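Local coordinates for protein endo-pectate lyase (Erwinia chrysanthemi, PDB 3B4N) that cleaves the alpha-1,4-linked galacturonan of pectin by calcium-dependent elimination, probably from within the chain and probably also where it is highly methylated, at residues Met25-Ser30 and Asn186-Asp191; Ile210-Lys215 and Thr242-His247; Lys238-Leu243 and Ser270-Gly275. One frame throughout, in Å; residues are numbered along the deposited sequence.

Contact 1: residues Met25-Ser30 and Asn186-Asp191. With CA (calcium ion), chain C.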
ATOM      1  N   MET A  25      -3.451   8.281  11.064  1.00  7.87           N
ATOM      2  CA  MET A  25      -4.471   7.244  11.182  1.00  9.05           C
ATOM      3  C   MET A  25      -3.841   6.053  11.880  1.00  9.35           C
ATOM      4  O   MET A  25      -2.630   5.840  11.809  1.00  9.69           O
ATOM      5  CB  MET A  25      -4.997   6.824   9.812  1.00 10.51           C
ATOM      6  CG  MET A  25      -5.797   7.912   9.129  1.00 11.90           C
ATOM      7  SD  MET A  25      -6.277   7.419   7.477  1.00 14.21           S
ATOM      8  CE  MET A  25      -7.436   6.240   7.835  1.00 12.43           C
ATOM      9  N   LEU A  26      -4.676   5.262  12.537  1.00 11.57           N
ATOM     10  CA  LEU A  26      -4.225   4.096  13.280  1.00 12.24           C
ATOM     11  C   LEU A  26      -4.948   2.819  12.872  1.00 12.58           C
ATOM     12  O   LEU A  26      -6.137   2.847  12.564  1.00 13.41           O
ATOM     13  CB  LEU A  26      -4.486   4.329  14.775  1.00 14.69           C
ATOM     14  CG  LEU A  26      -4.573   3.109  15.697  1.00 16.39           C
ATOM     15  CD1 LEU A  26      -3.194   2.518  15.865  1.00 15.26           C
ATOM     16  CD2 LEU A  26      -5.158   3.512  17.056  1.00 17.67           C
ATOM     17  N   SER A  27      -4.223   1.704  12.871  1.00 11.75           N
ATOM     18  CA  SER A  27      -4.835   0.404  12.604  1.00 13.71           C
ATOM     19  C   SER A  27      -4.189  -0.637  13.513  1.00 13.99           C
ATOM     20  O   SER A  27      -2.976  -0.787  13.534  1.00 13.24           O
ATOM     21  CB  SER A  27      -4.667  -0.024  11.149  1.00 13.52           C
ATOM     22  OG  SER A  27      -5.400  -1.222  10.926  1.00 17.92           O
ATOM     23  N   GLN A  28      -5.006  -1.362  14.271  1.00 18.84           N
ATOM     24  CA  GLN A  28      -4.483  -2.379  15.175  1.00 22.62           C
ATOM     25  C   GLN A  28      -4.486  -3.760  14.524  1.00 23.26           C
ATOM     26  O   GLN A  28      -5.518  -4.214  14.038  1.00 23.36           O
ATOM     27  CB  GLN A  28      -5.323  -2.408  16.449  1.00 24.67           C
ATOM     28  CG  GLN A  28      -5.547  -1.033  17.066  1.00 27.77           C
ATOM     29  CD  GLN A  28      -6.398  -1.085  18.318  1.00 30.00           C
ATOM     30  OE1 GLN A  28      -6.015  -1.692  19.318  1.00 32.64           O
ATOM     31  NE2 GLN A  28      -7.563  -0.448  18.270  1.00 31.84           N
ATOM     32  N   LYS A  29      -3.334  -4.428  14.525  1.00 24.76           N
ATOM     33  CA  LYS A  29      -3.207  -5.763  13.932  1.00 26.67           C
ATOM     34  C   LYS A  29      -2.214  -6.658  14.686  1.00 27.45           C
ATOM     35  O   LYS A  29      -1.028  -6.345  14.767  1.00 28.17           O
ATOM     36  CB  LYS A  29      -2.744  -5.653  12.471  1.00 26.96           C
ATOM     37  CG  LYS A  29      -3.732  -5.009  11.503  1.00 27.42           C
ATOM     38  CD  LYS A  29      -4.863  -5.957  11.126  1.00 28.17           C
ATOM     39  CE  LYS A  29      -6.198  -5.454  11.637  1.00 29.75           C
ATOM     40  NZ  LYS A  29      -6.452  -4.060  11.180  1.00 28.68           N
ATOM     41  N   SER A  30      -2.701  -7.775  15.222  1.00 28.91           N
ATOM     42  CA  SER A  30      -1.852  -8.731  15.936  1.00 27.56           C
ATOM     43  C   SER A  30      -0.992  -8.115  17.048  1.00 25.20           C
ATOM     44  O   SER A  30       0.234  -8.301  17.072  1.00 26.41           O
ATOM     45  CB  SER A  30      -0.949  -9.453  14.931  1.00 29.82           C
ATOM     46  OG  SER A  30      -0.166 -10.452  15.560  1.00 34.44           O
ATOM     47  N   ASN A 186      -1.562   7.436   2.138  1.00  7.51           N
ATOM     48  CA  ASN A 186      -2.035   7.072   3.466  1.00  7.88           C
ATOM     49  C   ASN A 186      -3.439   6.482   3.473  1.00  8.29           C
ATOM     50  O   ASN A 186      -4.358   7.016   4.096  1.00  8.74           O
ATOM     51  CB  ASN A 186      -1.974   8.255   4.431  1.00  7.35           C
ATOM     52  CG  ASN A 186      -2.130   7.809   5.867  1.00  7.96           C
ATOM     53  OD1 ASN A 186      -1.641   6.736   6.241  1.00  9.00           O
ATOM     54  ND2 ASN A 186      -2.801   8.617   6.682  1.00  8.09           N
ATOM     55  N   VAL A 187      -3.592   5.372   2.767  1.00  7.71           N
ATOM     56  CA  VAL A 187      -4.864   4.672   2.731  1.00  8.42           C
ATOM     57  C   VAL A 187      -4.647   3.372   3.499  1.00  9.40           C
ATOM     58  O   VAL A 187      -3.574   2.770   3.433  1.00  9.47           O
ATOM     59  CB  VAL A 187      -5.327   4.384   1.282  1.00  8.68           C
ATOM     60  CG1 VAL A 187      -6.531   3.441   1.302  1.00  9.83           C
ATOM     61  CG2 VAL A 187      -5.721   5.705   0.602  1.00  9.84           C
ATOM     62  N   ILE A 188      -5.659   2.974   4.260  1.00  9.75           N
ATOM     63  CA  ILE A 188      -5.586   1.753   5.052  1.00  9.15           C
ATOM     64  C   ILE A 188      -6.680   0.810   4.589  1.00  9.14           C
ATOM     65  O   ILE A 188      -7.848   1.186   4.561  1.00 10.64           O
ATOM     66  CB  ILE A 188      -5.785   2.047   6.548  1.00 10.60           C
ATOM     67  CG1 ILE A 188      -4.628   2.913   7.056  1.00 11.42           C
ATOM     68  CG2 ILE A 188      -5.891   0.739   7.338  1.00 12.54           C
ATOM     69  CD1 ILE A 188      -4.714   3.261   8.535  1.00 12.92           C
ATOM     70  N   TRP A 189      -6.286  -0.394   4.186  1.00  8.40           N
ATOM     71  CA  TRP A 189      -7.247  -1.416   3.751  1.00  8.59           C
ATOM     72  C   TRP A 189      -7.316  -2.421   4.897  1.00 10.25           C
ATOM     73  O   TRP A 189      -6.342  -3.122   5.166  1.00 11.15           O
ATOM     74  CB  TRP A 189      -6.754  -2.125   2.485  1.00  9.71           C
ATOM     75  CG  TRP A 189      -6.771  -1.293   1.222  1.00  8.28           C
ATOM     76  CD1 TRP A 189      -7.705  -1.334   0.227  1.00  8.99           C
ATOM     77  CD2 TRP A 189      -5.767  -0.362   0.788  1.00  8.45           C
ATOM     78  NE1 TRP A 189      -7.344  -0.500  -0.805  1.00  8.99           N
ATOM     79  CE2 TRP A 189      -6.158   0.109  -0.485  1.00  8.38           C
ATOM     80  CE3 TRP A 189      -4.574   0.114   1.350  1.00  8.86           C
ATOM     81  CZ2 TRP A 189      -5.395   1.030  -1.207  1.00  8.34           C
ATOM     82  CZ3 TRP A 189      -3.814   1.035   0.629  1.00  9.57           C
ATOM     83  CH2 TRP A 189      -4.230   1.479  -0.636  1.00  9.94           C
ATOM     84  N   GLU A 190      -8.460  -2.502   5.570  1.00 10.81           N
ATOM     85  CA  GLU A 190      -8.601  -3.414   6.710  1.00 11.22           C
ATOM     86  C   GLU A 190      -8.600  -4.907   6.347  1.00 12.94           C
ATOM     87  O   GLU A 190      -8.238  -5.756   7.169  1.00 13.04           O
ATOM     88  CB  GLU A 190      -9.843  -3.032   7.525  1.00 12.55           C
ATOM     89  CG  GLU A 190      -9.702  -1.697   8.290  1.00 15.05           C
ATOM     90  CD  GLU A 190      -8.663  -1.736   9.413  1.00 18.34           C
ATOM     91  OE1 GLU A 190      -8.455  -2.815  10.007  1.00 20.38           O
ATOM     92  OE2 GLU A 190      -8.065  -0.681   9.725  1.00 19.18           O
ATOM     93  N   ASP A 191      -8.996  -5.219   5.118  1.00 12.33           N
ATOM     94  CA  ASP A 191      -8.984  -6.585   4.591  1.00 12.11           C
ATOM     95  C   ASP A 191      -9.261  -6.440   3.104  1.00 12.46           C
ATOM     96  O   ASP A 191     -10.411  -6.328   2.687  1.00 12.87           O
ATOM     97  CB  ASP A 191     -10.068  -7.467   5.232  1.00 14.02           C
ATOM     98  CG  ASP A 191      -9.970  -8.935   4.793  1.00 14.88           C
ATOM     99  OD1 ASP A 191      -9.325  -9.225   3.766  1.00 14.79           O
ATOM    100  OD2 ASP A 191     -10.552  -9.810   5.474  1.00 17.60           O
TER
HETATM  101 CA    CA C 702      -9.173 -10.455   1.761  1.00 11.72          CA
HETATM  102  O   HOH W   1      -8.678 -10.859  -0.581  1.00 12.96           O
HETATM  103  O   HOH W   2      -8.938 -12.779   2.224  1.00 12.47           O

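Contact 2: residues Ile210-Lys215 and Thr242-His247. With CA (calcium ion), chain C.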
ATOM      1  N   ILE A 210      -1.336   1.211   4.770  1.00  8.63           N
ATOM      2  CA  ILE A 210      -1.218  -0.093   5.422  1.00  9.31           C
ATOM      3  C   ILE A 210      -2.287  -0.973   4.792  1.00  8.91           C
ATOM      4  O   ILE A 210      -3.456  -0.605   4.805  1.00 10.37           O
ATOM      5  CB  ILE A 210      -1.497   0.006   6.942  1.00 10.82           C
ATOM      6  CG1 ILE A 210      -0.518   0.981   7.611  1.00 13.73           C
ATOM      7  CG2 ILE A 210      -1.392  -1.377   7.571  1.00 13.09           C
ATOM      8  CD1 ILE A 210       0.899   0.490   7.709  1.00 18.79           C
ATOM      9  N   ALA A 211      -1.894  -2.110   4.222  1.00  8.41           N
ATOM     10  CA  ALA A 211      -2.863  -3.000   3.596  1.00  9.56           C
ATOM     11  C   ALA A 211      -2.836  -4.382   4.232  1.00  8.93           C
ATOM     12  O   ALA A 211      -1.840  -5.095   4.170  1.00  8.60           O
ATOM     13  CB  ALA A 211      -2.595  -3.103   2.097  1.00 10.76           C
ATOM     14  N   HIS A 212      -3.958  -4.755   4.825  1.00  9.89           N
ATOM     15  CA  HIS A 212      -4.078  -6.037   5.477  1.00 10.25           C
ATOM     16  C   HIS A 212      -4.824  -7.038   4.609  1.00 10.43           C
ATOM     17  O   HIS A 212      -5.708  -6.679   3.841  1.00 11.19           O
ATOM     18  CB  HIS A 212      -4.846  -5.870   6.794  1.00 10.58           C
ATOM     19  CG  HIS A 212      -4.924  -7.119   7.615  1.00 10.13           C
ATOM     20  ND1 HIS A 212      -3.825  -7.659   8.247  1.00 12.55           N
ATOM     21  CD2 HIS A 212      -5.966  -7.933   7.907  1.00 12.62           C
ATOM     22  CE1 HIS A 212      -4.186  -8.750   8.896  1.00 14.16           C
ATOM     23  NE2 HIS A 212      -5.479  -8.940   8.706  1.00 13.18           N
ATOM     24  N   ASN A 213      -4.420  -8.296   4.695  1.00 11.16           N
ATOM     25  CA  ASN A 213      -5.166  -9.343   4.020  1.00 10.99           C
ATOM     26  C   ASN A 213      -5.017 -10.557   4.916  1.00 11.41           C
ATOM     27  O   ASN A 213      -4.115 -10.612   5.743  1.00 11.93           O
ATOM     28  CB  ASN A 213      -4.674  -9.629   2.597  1.00 10.05           C
ATOM     29  CG  ASN A 213      -5.821 -10.067   1.690  1.00 10.76           C
ATOM     30  OD1 ASN A 213      -6.903 -10.402   2.176  1.00 10.82           O
ATOM     31  ND2 ASN A 213      -5.595 -10.072   0.379  1.00 10.50           N
ATOM     32  N   ALA A 214      -5.913 -11.520   4.781  1.00 12.65           N
ATOM     33  CA  ALA A 214      -5.830 -12.684   5.647  1.00 14.72           C
ATOM     34  C   ALA A 214      -6.316 -13.938   4.969  1.00 14.82           C
ATOM     35  O   ALA A 214      -7.210 -13.899   4.126  1.00 13.79           O
ATOM     36  CB  ALA A 214      -6.640 -12.443   6.913  1.00 17.86           C
ATOM     37  N   LYS A 215      -5.712 -15.060   5.342  1.00 15.28           N
ATOM     38  CA  LYS A 215      -6.142 -16.329   4.796  1.00 17.16           C
ATOM     39  C   LYS A 215      -7.538 -16.531   5.372  1.00 17.75           C
ATOM     40  O   LYS A 215      -7.772 -16.277   6.560  1.00 18.40           O
ATOM     41  CB  LYS A 215      -5.201 -17.449   5.248  1.00 18.77           C
ATOM     42  CG  LYS A 215      -5.677 -18.851   4.884  1.00 23.11           C
ATOM     43  CD  LYS A 215      -4.582 -19.889   5.097  1.00 26.76           C
ATOM     44  CE  LYS A 215      -3.586 -19.914   3.935  1.00 29.88           C
ATOM     45  NZ  LYS A 215      -2.902 -18.609   3.695  1.00 33.54           N
ATOM     46  N   THR A 242       3.004  -0.593   3.883  1.00  7.86           N
ATOM     47  CA  THR A 242       3.150  -1.807   4.673  1.00  8.77           C
ATOM     48  C   THR A 242       2.035  -2.806   4.493  1.00  8.12           C
ATOM     49  O   THR A 242       0.859  -2.450   4.553  1.00  9.35           O
ATOM     50  CB  THR A 242       3.239  -1.442   6.159  1.00 10.03           C
ATOM     51  OG1 THR A 242       4.404  -0.642   6.365  1.00 12.40           O
ATOM     52  CG2 THR A 242       3.312  -2.689   7.043  1.00 12.27           C
ATOM     53  N   LEU A 243       2.422  -4.058   4.275  1.00  9.11           N
ATOM     54  CA  LEU A 243       1.465  -5.141   4.125  1.00  8.83           C
ATOM     55  C   LEU A 243       1.463  -5.937   5.416  1.00 10.94           C
ATOM     56  O   LEU A 243       2.525  -6.281   5.940  1.00 11.65           O
ATOM     57  CB  LEU A 243       1.853  -6.072   2.972  1.00  9.63           C
ATOM     58  CG  LEU A 243       1.950  -5.454   1.574  1.00 10.44           C
ATOM     59  CD1 LEU A 243       2.172  -6.557   0.565  1.00  9.88           C
ATOM     60  CD2 LEU A 243       0.688  -4.674   1.247  1.00 13.04           C
ATOM     61  N   THR A 244       0.274  -6.218   5.931  1.00  9.99           N
ATOM     62  CA  THR A 244       0.143  -6.993   7.162  1.00 10.55           C
ATOM     63  C   THR A 244      -0.727  -8.209   6.890  1.00 10.19           C
ATOM     64  O   THR A 244      -1.529  -8.224   5.958  1.00 10.36           O
ATOM     65  CB  THR A 244      -0.495  -6.151   8.293  1.00 12.13           C
ATOM     66  OG1 THR A 244      -1.827  -5.780   7.930  1.00 12.98           O
ATOM     67  CG2 THR A 244       0.314  -4.894   8.537  1.00 12.71           C
ATOM     68  N   GLY A 245      -0.560  -9.240   7.706  1.00 11.29           N
ATOM     69  CA  GLY A 245      -1.361 -10.434   7.513  1.00 11.52           C
ATOM     70  C   GLY A 245      -0.756 -11.405   6.518  1.00 12.74           C
ATOM     71  O   GLY A 245       0.457 -11.628   6.522  1.00 14.12           O
ATOM     72  N   GLU A 246      -1.611 -11.993   5.684  1.00 12.33           N
ATOM     73  CA  GLU A 246      -1.197 -12.958   4.668  1.00 12.37           C
ATOM     74  C   GLU A 246      -1.607 -12.411   3.303  1.00 10.56           C
ATOM     75  O   GLU A 246      -2.773 -12.082   3.094  1.00 10.97           O
ATOM     76  CB  GLU A 246      -1.885 -14.312   4.893  1.00 13.92           C
ATOM     77  CG  GLU A 246      -1.567 -15.005   6.218  1.00 17.47           C
ATOM     78  CD  GLU A 246      -2.386 -14.478   7.376  1.00 17.79           C
ATOM     79  OE1 GLU A 246      -3.631 -14.448   7.265  1.00 18.89           O
ATOM     80  OE2 GLU A 246      -1.787 -14.102   8.406  1.00 20.21           O
ATOM     81  N   HIS A 247      -0.652 -12.345   2.376  1.00 10.43           N
ATOM     82  CA  HIS A 247      -0.883 -11.815   1.034  1.00 10.22           C
ATOM     83  C   HIS A 247      -0.468 -12.755  -0.090  1.00 10.25           C
ATOM     84  O   HIS A 247       0.345 -13.663   0.106  1.00 11.40           O
ATOM     85  CB  HIS A 247      -0.104 -10.516   0.871  1.00  9.20           C
ATOM     86  CG  HIS A 247      -0.649  -9.387   1.681  1.00  9.43           C
ATOM     87  ND1 HIS A 247      -1.466  -8.418   1.143  1.00  9.90           N
ATOM     88  CD2 HIS A 247      -0.516  -9.083   2.994  1.00 10.48           C
ATOM     89  CE1 HIS A 247      -1.813  -7.562   2.089  1.00 10.18           C
ATOM     90  NE2 HIS A 247      -1.247  -7.944   3.222  1.00 11.13           N
TER
HETATM   91 CA    CA C 702      -9.173 -10.455   1.761  1.00 11.72          CA
HETATM   92  O   HOH W   3      -2.982  -9.836  -0.800  1.00 11.61           O
HETATM   93  O   HOH W   1      -8.678 -10.859  -0.581  1.00 12.96           O
HETATM   94  O   HOH W   2      -8.938 -12.779   2.224  1.00 12.47           O

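Contact 3: residues Lys238-Leu243 and Ser270-Gly275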
ATOM      1  N   LYS A 238       6.139   3.718  -2.518  1.00  7.44           N
ATOM      2  CA  LYS A 238       7.102   4.369  -1.640  1.00  7.96           C
ATOM      3  C   LYS A 238       6.471   4.744  -0.305  1.00  9.29           C
ATOM      4  O   LYS A 238       5.335   4.377  -0.026  1.00  8.75           O
ATOM      5  CB  LYS A 238       7.689   5.608  -2.327  1.00 10.25           C
ATOM      6  CG  LYS A 238       6.693   6.687  -2.711  1.00 11.38           C
ATOM      7  CD  LYS A 238       7.410   7.731  -3.554  1.00 16.00           C
ATOM      8  CE  LYS A 238       6.493   8.800  -4.078  1.00 16.86           C
ATOM      9  NZ  LYS A 238       7.329   9.871  -4.717  1.00 19.22           N
ATOM     10  N   GLY A 239       7.226   5.446   0.532  1.00  8.65           N
ATOM     11  CA  GLY A 239       6.696   5.861   1.819  1.00  8.44           C
ATOM     12  C   GLY A 239       6.510   4.726   2.805  1.00  7.91           C
ATOM     13  O   GLY A 239       5.815   4.874   3.807  1.00  8.82           O
ATOM     14  N   ASN A 240       7.144   3.593   2.522  1.00  8.73           N
ATOM     15  CA  ASN A 240       7.059   2.417   3.367  1.00  9.08           C
ATOM     16  C   ASN A 240       5.663   1.830   3.498  1.00  8.67           C
ATOM     17  O   ASN A 240       5.203   1.504   4.598  1.00  9.96           O
ATOM     18  CB  ASN A 240       7.658   2.692   4.750  1.00  9.75           C
ATOM     19  CG  ASN A 240       8.091   1.415   5.456  1.00 10.57           C
ATOM     20  OD1 ASN A 240       8.338   0.389   4.816  1.00 11.29           O
ATOM     21  ND2 ASN A 240       8.202   1.478   6.776  1.00 13.01           N
ATOM     22  N   PHE A 241       4.996   1.714   2.352  1.00  9.20           N
ATOM     23  CA  PHE A 241       3.684   1.074   2.247  1.00  8.13           C
ATOM     24  C   PHE A 241       3.891  -0.267   2.954  1.00  8.16           C
ATOM     25  O   PHE A 241       4.846  -0.991   2.662  1.00  7.86           O
ATOM     26  CB  PHE A 241       3.380   0.873   0.761  1.00  7.98           C
ATOM     27  CG  PHE A 241       2.117   0.110   0.470  1.00  8.07           C
ATOM     28  CD1 PHE A 241       0.916   0.430   1.095  1.00  7.17           C
ATOM     29  CD2 PHE A 241       2.116  -0.878  -0.508  1.00  9.19           C
ATOM     30  CE1 PHE A 241      -0.274  -0.219   0.746  1.00  8.44           C
ATOM     31  CE2 PHE A 241       0.926  -1.535  -0.867  1.00  9.27           C
ATOM     32  CZ  PHE A 241      -0.259  -1.201  -0.240  1.00  9.71           C
ATOM     33  N   THR A 242       3.004  -0.593   3.883  1.00  7.86           N
ATOM     34  CA  THR A 242       3.150  -1.807   4.673  1.00  8.77           C
ATOM     35  C   THR A 242       2.035  -2.806   4.493  1.00  8.12           C
ATOM     36  O   THR A 242       0.859  -2.450   4.553  1.00  9.35           O
ATOM     37  CB  THR A 242       3.239  -1.442   6.159  1.00 10.03           C
ATOM     38  OG1 THR A 242       4.404  -0.642   6.365  1.00 12.40           O
ATOM     39  CG2 THR A 242       3.312  -2.689   7.043  1.00 12.27           C
ATOM     40  N   LEU A 243       2.422  -4.058   4.275  1.00  9.11           N
ATOM     41  CA  LEU A 243       1.465  -5.141   4.125  1.00  8.83           C
ATOM     42  C   LEU A 243       1.463  -5.937   5.416  1.00 10.94           C
ATOM     43  O   LEU A 243       2.525  -6.281   5.940  1.00 11.65           O
ATOM     44  CB  LEU A 243       1.853  -6.072   2.972  1.00  9.63           C
ATOM     45  CG  LEU A 243       1.950  -5.454   1.574  1.00 10.44           C
ATOM     46  CD1 LEU A 243       2.172  -6.557   0.565  1.00  9.88           C
ATOM     47  CD2 LEU A 243       0.688  -4.674   1.247  1.00 13.04           C
ATOM     48  N   SER A 270      10.375   1.779  -1.320  1.00  8.63           N
ATOM     49  CA  SER A 270      10.240   1.578   0.122  1.00  8.37           C
ATOM     50  C   SER A 270       8.915   0.904   0.455  1.00  8.81           C
ATOM     51  O   SER A 270       7.838   1.486   0.259  1.00  9.13           O
ATOM     52  CB  SER A 270      10.331   2.918   0.855  1.00  9.48           C
ATOM     53  OG  SER A 270      10.196   2.733   2.258  1.00 13.34           O
ATOM     54  N   ALA A 271       8.999  -0.316   0.973  1.00  9.14           N
ATOM     55  CA  ALA A 271       7.816  -1.077   1.347  1.00  9.75           C
ATOM     56  C   ALA A 271       8.214  -2.131   2.358  1.00 10.05           C
ATOM     57  O   ALA A 271       9.372  -2.557   2.401  1.00 10.44           O
ATOM     58  CB  ALA A 271       7.188  -1.730   0.119  1.00 10.65           C
ATOM     59  N   THR A 272       7.249  -2.542   3.172  1.00 10.26           N
ATOM     60  CA  THR A 272       7.480  -3.538   4.201  1.00  9.16           C
ATOM     61  C   THR A 272       6.394  -4.593   4.210  1.00 10.08           C
ATOM     62  O   THR A 272       5.212  -4.275   4.119  1.00 10.88           O
ATOM     63  CB  THR A 272       7.507  -2.893   5.616  1.00  9.18           C
ATOM     64  OG1 THR A 272       8.667  -2.068   5.743  1.00 11.38           O
ATOM     65  CG2 THR A 272       7.526  -3.968   6.701  1.00 13.60           C
ATOM     66  N   VAL A 273       6.801  -5.857   4.300  1.00 10.79           N
ATOM     67  CA  VAL A 273       5.840  -6.941   4.405  1.00 11.22           C
ATOM     68  C   VAL A 273       6.021  -7.487   5.818  1.00 13.07           C
ATOM     69  O   VAL A 273       7.020  -8.148   6.112  1.00 12.94           O
ATOM     70  CB  VAL A 273       6.095  -8.074   3.389  1.00 12.19           C
ATOM     71  CG1 VAL A 273       5.063  -9.186   3.583  1.00 12.59           C
ATOM     72  CG2 VAL A 273       5.997  -7.531   1.966  1.00 13.59           C
ATOM     73  N   ASN A 274       5.090  -7.151   6.703  1.00 13.29           N
ATOM     74  CA  ASN A 274       5.148  -7.635   8.082  1.00 15.22           C
ATOM     75  C   ASN A 274       4.037  -8.658   8.217  1.00 16.64           C
ATOM     76  O   ASN A 274       2.974  -8.394   8.778  1.00 18.66           O
ATOM     77  CB  ASN A 274       4.959  -6.496   9.088  1.00 18.38           C
ATOM     78  CG  ASN A 274       5.404  -6.887  10.497  1.00 21.08           C
ATOM     79  OD1 ASN A 274       6.323  -7.692  10.666  1.00 24.99           O
ATOM     80  ND2 ASN A 274       4.765  -6.309  11.509  1.00 23.79           N
ATOM     81  N   GLY A 275       4.302  -9.821   7.640  1.00 16.45           N
ATOM     82  CA  GLY A 275       3.378 -10.932   7.640  1.00 14.92           C
ATOM     83  C   GLY A 275       3.962 -11.889   6.622  1.00 15.51           C
ATOM     84  O   GLY A 275       5.184 -11.961   6.480  1.00 17.63           O
TER
HETATM   85  O   HOH W   4       9.441  -1.018   8.087  1.00 16.23           O
HETATM   86  O   HOH W   5      11.214  -0.730   4.191  1.00 42.09           O

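Contact 1: residues Met25-Ser30 and Asn186-Asp191
E190 reaches across to S27 and K29 with both oxygens of its carboxylate. K29 NZ forms a salt bridge with E190 OE1 at 2.6 Å, while S27 OG donates a hydrogen bond to E190 OE2 at 3.0 Å. Each partner meets its oxygen on the syn side, somewhat out of the carboxylate plane, and a weak bond of 3.0 Å from K29 NZ to S27 OG closes the group into a triangle. The long lysine suits this place because its chain can fold back: bending at chi2 (-76°), chi3 and chi4, it brings its ammonium group to the glutamate. R165 makes a second salt bridge to OE2 and also binds the carbonyl oxygen of L26, so the carboxylate joins two basic residues.

Toward the start of both strands the contact turns apolar. M25 and I188 lie alongside each other, pointing opposite ways, with M25 CB 3.8 Å from I188 CD1. The sulfur packs on the amide of N186, SD standing 3.8 Å from ND2. N186 occupies a corner with positive phi, a conformation asparagine tolerates well, and its ND2 makes a weak hydrogen bond to the oxygen of G36.

The strands run at 20° to each other with axes 8.7 Å apart, too far for backbone pairing. This is face packing at a domain interface: edge strand 22-29 of the three-stranded N-terminal sheet, one of two antiparallel sheets consistent with a fibronectin type III sandwich, lies against the right-handed parallel beta-helix, where D191, the residue after E190, is a calcium ligand.

Contact 2: residues Ile210-Lys215 and Thr242-His247
Strands I210-N213 and T242-T244 pair in parallel on successive coils of the right-handed beta-helix, the pairing running on into the turns by the calcium site. A211 anchors the register: its N binds T242 O at 2.8 Å, and its O accepts T244 N at 3.0 Å. On the face carrying I210 and H212, which Y34 of the N-terminal domain partly covers, I210 CD1 presses tightly on T242 CB at 3.4 Å. H212 ND1 shares a 2.8 Å hydrogen bond with T244 OG1 at the ring edge. T244 places that hydroxyl between its backbone N and carbonyl carbon (chi1 63°), meeting the imidazole at about a right angle.

The opposite face holds A211 and L243, whose CB and CD2 touch. H247, past the corner, folds its ring between L243 CB over one face and N213 CB over the other, the latter a CH-pi contact 3.7 Å from the centroid. G245 suits the corner: at phi 87° its CA lies against N213 O, with no side chain to collide with that oxygen or the preceding carbonyl. Beyond it, E246 OE1 accepts K215 N through its anti lone pair.

T244 O is gripped from opposite faces of its plane by N213 N and H247 NE2. N213 OD1 binds calcium at 2.3 Å, in a shell completed by D191, I192 O, Y218 O and two waters, while a third water links N213 ND2 to H247 ND1. Backbone pairing places this asparagine; H247, by ring face and water, and A214 N, bonded to OD1, probably help keep its oxygen toward the metal.

Contact 3: residues Lys238-Leu243 and Ser270-Gly275
S270 and T272 flank the turn at N240, while L243 continues the pairing beyond it. S270 points toward the turn, its OG 3.6 Å from N240 CB, and its carbonyl oxygen accepts a weak hydrogen bond from N240 N. Its CB and OG lie against the backbone of N240 and G239, where a short side chain fits. N240 has positive phi, as asparagine can at a bend, and swings CG anti to its own nitrogen (chi1 -157°), which carries the amide over to T272.

There the hydroxyl of T272 donates to N240 OD1 over a short 2.6 Å, striking a lone pair in the carbonyl plane. A water bridges the two side chains, donating to T272 OG1 and accepting from N240 ND2. T272 stands alongside T242, a stacking of like residues familiar in parallel beta-helices. T242 turns its hydroxyl instead to N240 O, 2.9 Å from OG1, and so ties the turn to the strand that follows it; T72 OG1 binds the same oxygen.

Along the backbone, F241 O takes T272 N, T272 O takes L243 N, and L243 O takes N274 N. Branched L243 fills the interior of the beta-helix with F241 and A211, its CD1 4.2 Å from V273 CG2 as the two chains cross obliquely. N274 sends its amide outward, ND2 bonding to Y34 OH in the N-terminal domain.

How the contacts relate
Contacts 2 and 3 are consecutive steps in one stack of coils, sharing T242 and L243 on strand 241-244, whereas contact 1 sets the N-terminal domain against the beta-helix without backbone pairing. Contact 1 is the more buried, yet relies on a salt bridge; contacts 2 and 3 are partly buried and rest on backbone ladders with apolar inner faces. The coil of contact 1 adjoins that of contact 2, where W189 N and O probably hydrogen-bond to I210 O and H212 N, and D191 and N213 join the two at calcium. W189 and A211 both pack on F241 of contact 3 in the interior. Contact 3 lies farther from the metal, and its polar chemistry serves a turn.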